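Local coordinates for hydrophilic protein, virA protein (Chromobacterium violaceum, PDB 3BO6) that probably acts as a phosphothreonine lyase effector of the VirA/SpvC family, removing phosphate from phosphothreonine by elimination rather than hydrolysis, at residues P27-R32 against S151-R156; S109-W114 against L136-D141. All blocks are in the same frame, centred on the assembly; numbering follows the deposited sequence.

Interaction 1: P27-R32 against S151-R156; sequences PMSHFR and SLHNTR
H153 and P27 meet through a side chain-to-backbone hydrogen bond: NE2 of the imidazole donates to the carbonyl O of P27 at 2.7 Å, with an N-H...O angle of 153°. The bond is not ideally placed on the acceptor, because the nitrogen stands above the carbonyl plane of P27, 41° out of it. H153 reaches across because CG lies anti to the backbone N (chi1 175°), which carries the ring off the helix toward the loop. Two residues on in the loop and one on in the helix, the hydroxyl of S29 donates to OD1 of N154 at 2.8 Å, this time in the plane of the amide and on a lone pair of OD1. The same hydroxyl is 3.9 Å from CD2 of H153, so OG of S29 sits beside both helix side chains. A third approach comes from F31, whose rim atom CZ lies 3.4 Å from the backbone O of N154, the oxygen being near the ring plane.

Further out, Q157, three residues after N154, accepts from the backbone N of S29, so this serine is held through both backbone and side chain. F158 meets F31 edge-to-face, which probably limits the ring's rotation. Within the helix, O of S151 accepts from both N and OG1 of T155, from opposite faces of its carbonyl plane. The contact is characteristic of an irregular loop passing obliquely over the side of a helix at the protein surface: residues 27-32, between helices 16-24 and 40-44, are bound mainly by polar side chains of helix 149-168.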
ATOM      1  N   PRO A  27      13.723  16.654   0.973  1.00  8.86           N
ATOM      2  CA  PRO A  27      13.885  16.337   2.394  1.00 10.03           C
ATOM      3  C   PRO A  27      12.775  15.413   2.904  1.00  6.61           C
ATOM      4  O   PRO A  27      11.806  15.126   2.179  1.00  7.26           O
ATOM      5  CB  PRO A  27      13.796  17.713   3.064  1.00  9.83           C
ATOM      6  CG  PRO A  27      12.906  18.502   2.174  1.00  8.21           C
ATOM      7  CD  PRO A  27      13.130  17.984   0.752  1.00  9.74           C
ATOM      8  N   MET A  28      12.914  14.943   4.139  1.00  6.60           N
ATOM      9  CA  MET A  28      11.940  14.017   4.709  1.00  5.55           C
ATOM     10  C   MET A  28      10.542  14.572   4.583  1.00  7.96           C
ATOM     11  O   MET A  28      10.315  15.786   4.696  1.00  7.52           O
ATOM     12  CB  MET A  28      12.240  13.747   6.187  1.00  9.05           C
ATOM     13  CG  MET A  28      13.531  13.000   6.444  1.00 14.36           C
ATOM     14  SD  MET A  28      13.799  12.795   8.206  1.00 15.65           S
ATOM     15  CE  MET A  28      12.479  11.661   8.612  1.00 20.73           C
ATOM     16  N   SER A  29       9.587  13.671   4.376  1.00  6.96           N
ATOM     17  CA  SER A  29       8.171  14.031   4.422  1.00  6.93           C
ATOM     18  C   SER A  29       7.730  14.279   5.859  1.00  8.42           C
ATOM     19  O   SER A  29       8.435  13.939   6.817  1.00  9.37           O
ATOM     20  CB  SER A  29       7.311  12.947   3.766  1.00  5.95           C
ATOM     21  OG  SER A  29       7.696  12.790   2.419  1.00 10.17           O
ATOM     22  N   HIS A  30       6.558  14.884   6.001  1.00  7.46           N
ATOM     23  CA  HIS A  30       6.012  15.231   7.309  1.00  8.50           C
ATOM     24  C   HIS A  30       4.557  14.763   7.324  1.00  8.20           C
ATOM     25  O   HIS A  30       3.695  15.391   6.715  1.00 11.29           O
ATOM     26  CB  HIS A  30       6.130  16.754   7.488  1.00  9.51           C
ATOM     27  CG  HIS A  30       5.703  17.278   8.826  1.00  9.90           C
ATOM     28  ND1 HIS A  30       4.397  17.609   9.108  1.00  9.21           N
ATOM     29  CD2 HIS A  30       6.421  17.620   9.925  1.00 11.95           C
ATOM     30  CE1 HIS A  30       4.319  18.078  10.343  1.00 14.68           C
ATOM     31  NE2 HIS A  30       5.535  18.100  10.858  1.00 12.55           N
ATOM     32  N   PHE A  31       4.293  13.632   7.979  1.00  5.76           N
ATOM     33  CA  PHE A  31       2.943  13.063   8.001  1.00  6.17           C
ATOM     34  C   PHE A  31       2.293  13.298   9.365  1.00  6.26           C
ATOM     35  O   PHE A  31       2.701  12.700  10.359  1.00  7.44           O
ATOM     36  CB  PHE A  31       2.982  11.552   7.708  1.00  8.66           C
ATOM     37  CG  PHE A  31       3.612  11.202   6.391  1.00  7.80           C
ATOM     38  CD1 PHE A  31       2.992  11.541   5.201  1.00  6.78           C
ATOM     39  CD2 PHE A  31       4.819  10.529   6.346  1.00  6.89           C
ATOM     40  CE1 PHE A  31       3.563  11.196   3.977  1.00  8.71           C
ATOM     41  CE2 PHE A  31       5.401  10.197   5.129  1.00  6.40           C
ATOM     42  CZ  PHE A  31       4.772  10.542   3.947  1.00  7.75           C
ATOM     43  N   ARG A  32       1.290  14.174   9.406  1.00  6.79           N
ATOM     44  CA  ARG A  32       0.533  14.391  10.634  1.00  8.48           C
ATOM     45  C   ARG A  32      -0.426  13.222  10.871  1.00  9.06           C
ATOM     46  O   ARG A  32      -1.394  13.045  10.120  1.00  9.23           O
ATOM     47  CB  ARG A  32      -0.281  15.673  10.518  1.00 11.55           C
ATOM     48  CG  ARG A  32       0.551  16.930  10.494  1.00 15.66           C
ATOM     49  CD  ARG A  32      -0.317  18.119  10.131  1.00 18.35           C
ATOM     50  NE  ARG A  32      -0.646  18.108   8.710  1.00 14.24           N
ATOM     51  CZ  ARG A  32      -1.403  19.015   8.105  1.00 17.99           C
ATOM     52  NH1 ARG A  32      -1.922  20.022   8.801  1.00 20.36           N
ATOM     53  NH2 ARG A  32      -1.631  18.929   6.801  1.00 19.31           N
ATOM     54  N   SER A 151       5.235  13.166  -5.558  1.00  7.33           N
ATOM     55  CA  SER A 151       4.335  12.101  -5.106  1.00  8.46           C
ATOM     56  C   SER A 151       5.085  10.767  -4.905  1.00  4.28           C
ATOM     57  O   SER A 151       4.844  10.043  -3.936  1.00  5.19           O
ATOM     58  CB  SER A 151       3.173  11.923  -6.081  1.00  8.80           C
ATOM     59  OG  SER A 151       2.173  11.085  -5.518  1.00 13.31           O
ATOM     60  N   LEU A 152       5.979  10.433  -5.826  1.00  5.15           N
ATOM     61  CA  LEU A 152       6.831   9.265  -5.654  1.00  4.90           C
ATOM     62  C   LEU A 152       7.624   9.352  -4.338  1.00  5.83           C
ATOM     63  O   LEU A 152       7.664   8.383  -3.571  1.00  4.19           O
ATOM     64  CB  LEU A 152       7.775   9.114  -6.854  1.00  5.09           C
ATOM     65  CG  LEU A 152       7.049   8.734  -8.151  1.00  3.86           C
ATOM     66  CD1 LEU A 152       7.913   9.061  -9.363  1.00  6.89           C
ATOM     67  CD2 LEU A 152       6.627   7.259  -8.135  1.00  6.65           C
ATOM     68  N   HIS A 153       8.244  10.506  -4.080  1.00  5.03           N
ATOM     69  CA  HIS A 153       9.013  10.687  -2.849  1.00  3.27           C
ATOM     70  C   HIS A 153       8.119  10.508  -1.611  1.00  4.73           C
ATOM     71  O   HIS A 153       8.490   9.827  -0.655  1.00  4.96           O
ATOM     72  CB  HIS A 153       9.668  12.079  -2.849  1.00  5.99           C
ATOM     73  CG  HIS A 153      10.380  12.411  -1.579  1.00  4.94           C
ATOM     74  ND1 HIS A 153      11.539  11.772  -1.173  1.00  8.22           N
ATOM     75  CD2 HIS A 153      10.110  13.332  -0.625  1.00  8.16           C
ATOM     76  CE1 HIS A 153      11.938  12.287  -0.025  1.00  8.37           C
ATOM     77  NE2 HIS A 153      11.085  13.231   0.335  1.00  9.29           N
ATOM     78  N   ASN A 154       6.935  11.106  -1.641  1.00  4.09           N
ATOM     79  CA  ASN A 154       6.044  11.024  -0.485  1.00  5.74           C
ATOM     80  C   ASN A 154       5.609   9.582  -0.255  1.00  4.42           C
ATOM     81  O   ASN A 154       5.443   9.154   0.881  1.00  6.37           O
ATOM     82  CB  ASN A 154       4.840  11.946  -0.659  1.00  7.47           C
ATOM     83  CG  ASN A 154       5.193  13.414  -0.465  1.00 13.91           C
ATOM     84  OD1 ASN A 154       6.121  13.747   0.276  1.00 14.07           O
ATOM     85  ND2 ASN A 154       4.442  14.296  -1.117  1.00 12.15           N
ATOM     86  N   THR A 155       5.440   8.830  -1.339  1.00  4.39           N
ATOM     87  CA  THR A 155       4.995   7.448  -1.238  1.00  5.52           C
ATOM     88  C   THR A 155       6.100   6.600  -0.648  1.00  3.80           C
ATOM     89  O   THR A 155       5.855   5.792   0.258  1.00  4.92           O
ATOM     90  CB  THR A 155       4.550   6.923  -2.599  1.00  6.12           C
ATOM     91  OG1 THR A 155       3.472   7.739  -3.066  1.00  6.14           O
ATOM     92  CG2 THR A 155       4.059   5.483  -2.491  1.00  7.12           C
ATOM     93  N   ARG A 156       7.320   6.785  -1.146  1.00  5.09           N
ATOM     94  CA  ARG A 156       8.455   6.065  -0.601  1.00  2.82           C
ATOM     95  C   ARG A 156       8.647   6.399   0.890  1.00  5.94           C
ATOM     96  O   ARG A 156       8.876   5.502   1.721  1.00  5.07           O
ATOM     97  CB  ARG A 156       9.714   6.387  -1.404  1.00  3.46           C
ATOM     98  CG  ARG A 156      10.953   5.656  -0.909  1.00  4.83           C
ATOM     99  CD  ARG A 156      12.123   5.815  -1.871  1.00  7.48           C
ATOM    100  NE  ARG A 156      13.344   5.233  -1.320  1.00  7.92           N
ATOM    101  CZ  ARG A 156      14.312   4.675  -2.051  1.00  8.85           C
ATOM    102  NH1 ARG A 156      14.203   4.603  -3.375  1.00  8.47           N
ATOM    103  NH2 ARG A 156      15.394   4.180  -1.455  1.00 14.04           N
TER

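Interaction 2: S109-W114 against L136-D141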
ATOM      1  N   SER A 109      -1.446  11.436   4.095  1.00  7.26           N
ATOM      2  CA  SER A 109      -1.132  10.167   3.464  1.00  6.83           C
ATOM      3  C   SER A 109      -1.273  10.276   1.953  1.00  7.05           C
ATOM      4  O   SER A 109      -2.231  10.872   1.464  1.00  7.15           O
ATOM      5  CB  SER A 109      -2.078   9.069   3.943  1.00  6.02           C
ATOM      6  OG  SER A 109      -1.905   7.917   3.117  1.00  5.67           O
ATOM      7  N   PRO A 110      -0.332   9.678   1.202  1.00  6.87           N
ATOM      8  CA  PRO A 110      -0.449   9.649  -0.259  1.00  5.06           C
ATOM      9  C   PRO A 110      -1.322   8.501  -0.762  1.00  7.42           C
ATOM     10  O   PRO A 110      -1.457   8.381  -1.970  1.00 10.15           O
ATOM     11  CB  PRO A 110       0.995   9.431  -0.709  1.00  9.16           C
ATOM     12  CG  PRO A 110       1.578   8.596   0.367  1.00  8.23           C
ATOM     13  CD  PRO A 110       0.900   9.025   1.672  1.00  6.54           C
ATOM     14  N   ILE A 111      -1.894   7.691   0.130  1.00  4.63           N
ATOM     15  CA  ILE A 111      -2.683   6.530  -0.252  1.00  5.08           C
ATOM     16  C   ILE A 111      -4.173   6.842  -0.092  1.00  5.45           C
ATOM     17  O   ILE A 111      -4.678   6.984   1.026  1.00  7.40           O
ATOM     18  CB  ILE A 111      -2.295   5.289   0.584  1.00  6.27           C
ATOM     19  CG1 ILE A 111      -0.794   4.968   0.408  1.00  6.36           C
ATOM     20  CG2 ILE A 111      -3.216   4.085   0.242  1.00  6.50           C
ATOM     21  CD1 ILE A 111      -0.375   4.659  -1.046  1.00  7.91           C
ATOM     22  N   ASP A 112      -4.879   6.937  -1.216  1.00  5.34           N
ATOM     23  CA  ASP A 112      -6.315   7.240  -1.220  1.00  7.07           C
ATOM     24  C   ASP A 112      -7.204   6.062  -0.832  1.00  6.69           C
ATOM     25  O   ASP A 112      -8.336   6.265  -0.408  1.00  7.45           O
ATOM     26  CB  ASP A 112      -6.760   7.698  -2.607  1.00  7.50           C
ATOM     27  CG  ASP A 112      -6.346   9.119  -2.937  1.00  8.28           C
ATOM     28  OD1 ASP A 112      -6.147   9.953  -2.025  1.00  7.96           O
ATOM     29  OD2 ASP A 112      -6.277   9.416  -4.150  1.00  9.16           O
ATOM     30  N   LYS A 113      -6.706   4.841  -0.998  1.00  4.13           N
ATOM     31  CA  LYS A 113      -7.534   3.644  -0.877  1.00  4.58           C
ATOM     32  C   LYS A 113      -6.720   2.479  -0.353  1.00  5.83           C
ATOM     33  O   LYS A 113      -5.628   2.222  -0.861  1.00  4.43           O
ATOM     34  CB  LYS A 113      -8.126   3.290  -2.250  1.00 10.21           C
ATOM     35  CG  LYS A 113      -9.194   2.204  -2.210  1.00 14.64           C
ATOM     36  CD  LYS A 113      -9.760   1.914  -3.598  1.00 21.85           C
ATOM     37  CE  LYS A 113      -8.963   0.822  -4.296  1.00 31.96           C
ATOM     38  NZ  LYS A 113      -9.811   0.020  -5.233  1.00 40.10           N
ATOM     39  N   TRP A 114      -7.261   1.763   0.633  1.00  4.83           N
ATOM     40  CA  TRP A 114      -6.599   0.591   1.207  1.00  5.91           C
ATOM     41  C   TRP A 114      -7.645  -0.335   1.828  1.00  4.28           C
ATOM     42  O   TRP A 114      -8.802   0.055   1.965  1.00  4.99           O
ATOM     43  CB  TRP A 114      -5.510   1.017   2.229  1.00  4.51           C
ATOM     44  CG  TRP A 114      -5.961   1.959   3.325  1.00  4.39           C
ATOM     45  CD1 TRP A 114      -5.877   3.318   3.317  1.00  5.03           C
ATOM     46  CD2 TRP A 114      -6.544   1.594   4.589  1.00  7.31           C
ATOM     47  NE1 TRP A 114      -6.390   3.831   4.507  1.00  5.49           N
ATOM     48  CE2 TRP A 114      -6.799   2.788   5.294  1.00  4.87           C
ATOM     49  CE3 TRP A 114      -6.877   0.376   5.183  1.00  7.70           C
ATOM     50  CZ2 TRP A 114      -7.380   2.800   6.563  1.00  7.27           C
ATOM     51  CZ3 TRP A 114      -7.451   0.387   6.446  1.00 10.96           C
ATOM     52  CH2 TRP A 114      -7.705   1.588   7.118  1.00  9.15           C
ATOM     53  N   LEU A 136      -2.473  -1.701   0.073  1.00  4.52           N
ATOM     54  CA  LEU A 136      -2.469  -0.268  -0.211  0.50  4.81           C
ATOM     55  C   LEU A 136      -2.439  -0.061  -1.714  1.00  5.11           C
ATOM     56  O   LEU A 136      -1.545  -0.585  -2.391  1.00  5.94           O
ATOM     57  CB  LEU A 136      -1.214   0.398   0.377  0.50  3.72           C
ATOM     58  CG  LEU A 136      -0.794   0.069   1.807  0.50  6.71           C
ATOM     59  CD1 LEU A 136       0.514   0.770   2.149  0.50  7.10           C
ATOM     60  CD2 LEU A 136      -1.876   0.495   2.775  0.50  9.65           C
ATOM     61  N   TYR A 137      -3.383   0.713  -2.239  1.00  4.12           N
ATOM     62  CA  TYR A 137      -3.463   0.982  -3.671  1.00  5.25           C
ATOM     63  C   TYR A 137      -2.835   2.322  -4.001  1.00  6.01           C
ATOM     64  O   TYR A 137      -3.280   3.361  -3.504  1.00  8.61           O
ATOM     65  CB  TYR A 137      -4.922   0.950  -4.129  1.00  5.33           C
ATOM     66  CG  TYR A 137      -5.584  -0.378  -3.862  1.00  5.95           C
ATOM     67  CD1 TYR A 137      -5.514  -1.411  -4.779  1.00  8.01           C
ATOM     68  CD2 TYR A 137      -6.244  -0.608  -2.676  1.00  8.03           C
ATOM     69  CE1 TYR A 137      -6.140  -2.640  -4.522  1.00  8.62           C
ATOM     70  CE2 TYR A 137      -6.853  -1.807  -2.409  1.00 11.08           C
ATOM     71  CZ  TYR A 137      -6.796  -2.822  -3.314  1.00 10.77           C
ATOM     72  OH  TYR A 137      -7.435  -3.995  -2.973  1.00 14.39           O
ATOM     73  N   VAL A 138      -1.787   2.301  -4.824  1.00  5.58           N
ATOM     74  CA  VAL A 138      -1.082   3.511  -5.204  1.00  6.72           C
ATOM     75  C   VAL A 138      -1.690   3.997  -6.514  1.00  5.63           C
ATOM     76  O   VAL A 138      -2.001   3.188  -7.394  1.00  8.10           O
ATOM     77  CB  VAL A 138       0.415   3.235  -5.409  1.00  6.25           C
ATOM     78  CG1 VAL A 138       1.145   4.556  -5.649  1.00 11.09           C
ATOM     79  CG2 VAL A 138       0.989   2.514  -4.198  1.00  8.58           C
ATOM     80  N   LYS A 139      -1.886   5.304  -6.630  1.00  7.35           N
ATOM     81  CA  LYS A 139      -2.369   5.902  -7.882  1.00  9.95           C
ATOM     82  C   LYS A 139      -1.445   7.048  -8.259  1.00  7.86           C
ATOM     83  O   LYS A 139      -0.995   7.777  -7.389  1.00  8.56           O
ATOM     84  CB  LYS A 139      -3.774   6.472  -7.687  1.00 11.20           C
ATOM     85  CG  LYS A 139      -4.840   5.455  -7.300  1.00 11.92           C
ATOM     86  CD  LYS A 139      -5.976   6.141  -6.544  1.00 15.24           C
ATOM     87  CE  LYS A 139      -6.589   7.304  -7.323  1.00 16.60           C
ATOM     88  NZ  LYS A 139      -7.582   8.074  -6.494  1.00 19.98           N
ATOM     89  N   PRO A 140      -1.170   7.215  -9.565  1.00  7.96           N
ATOM     90  CA  PRO A 140      -0.461   8.430  -9.976  1.00  7.96           C
ATOM     91  C   PRO A 140      -1.273   9.653  -9.547  1.00  7.83           C
ATOM     92  O   PRO A 140      -2.507   9.613  -9.561  1.00  9.35           O
ATOM     93  CB  PRO A 140      -0.419   8.355 -11.511  1.00 10.36           C
ATOM     94  CG  PRO A 140      -1.039   7.089 -11.894  1.00 12.77           C
ATOM     95  CD  PRO A 140      -1.596   6.379 -10.696  1.00 11.33           C
ATOM     96  N   ASP A 141      -0.577  10.716  -9.158  1.00  7.29           N
ATOM     97  CA  ASP A 141      -1.223  11.904  -8.613  1.00  7.20           C
ATOM     98  C   ASP A 141      -1.800  12.860  -9.641  1.00  9.75           C
ATOM     99  O   ASP A 141      -2.785  13.547  -9.358  1.00  8.76           O
ATOM    100  CB  ASP A 141      -0.272  12.665  -7.679  1.00  7.71           C
ATOM    101  CG  ASP A 141       1.033  13.050  -8.347  1.00  8.73           C
ATOM    102  OD1 ASP A 141       1.656  12.183  -8.995  1.00 10.06           O
ATOM    103  OD2 ASP A 141       1.462  14.215  -8.188  1.00 11.39           O
TER
HETATM  104  O   HOH W   1      -1.230   7.112  -4.434  1.00 12.53           O
HETATM  105  O   HOH W   2      -3.851   6.027  -3.672  1.00 10.55           O
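The segments run antiparallel, with W114 and L136 as a non-hydrogen-bonded pair whose CA atoms are 4.5 Å apart; next to it a single backbone bond runs from N of Y137 to O of K113, 3.0 Å long with an N-H...O angle of 164°. Beyond this the backbones separate and two waters span the gap: one links O of P110 to N of K139, the other N of D112 to O of Y137. K113 bends at chi3 (90°) to lay its end over one face of the Y137 ring. CE makes a CH-pi contact and NZ a cation-pi contact, 4.3 Å from the ring centroid and only 3° off the normal.

These are the neighbouring strands 113-117 and 134-137 of the antiparallel sheet in this alpha/beta lyase fold, meeting where 113-117 begins and 134-137 ends. L136 and W114 occupy the other face of the sheet, with CD2 of L136, in the conformer described (one of two), 3.7 Å from CB of W114. On the loop side, CD1 of I111 packs at 4.0 Å against CG2 of V138.

D112 and K139 cross at about a right angle in a salt bridge, OD2 to NZ at 3.0 Å, with NZ on the anti side of the carboxylate. R70 pairs with OD1, while the backbone N atoms of Q74 and C75 donate to OD1 and OD2, respectively; O of C75 also accepts from NZ of K139.

The centres of interactions 1 and 2 lie about 13 Å apart, and their residues touch directly. CB of S151 is 3.3 Å from OD1 of D141, and P110 packs against F31, N154 and T155, so it bridges the loop and helix of interaction 1 to the loop leading into a central strand of the sheet. Along the chain the order is 27-32, 109-114, 136-141, 151-156: the two segments of interaction 2 fall between the two partners of interaction 1. Strand 134-137 is followed by helix 149-168, which supplies one side of interaction 1 and packs on interaction 2, L162 touching L136. The loop after helix 16-24 thus lies beside a helix that packs on the sheet.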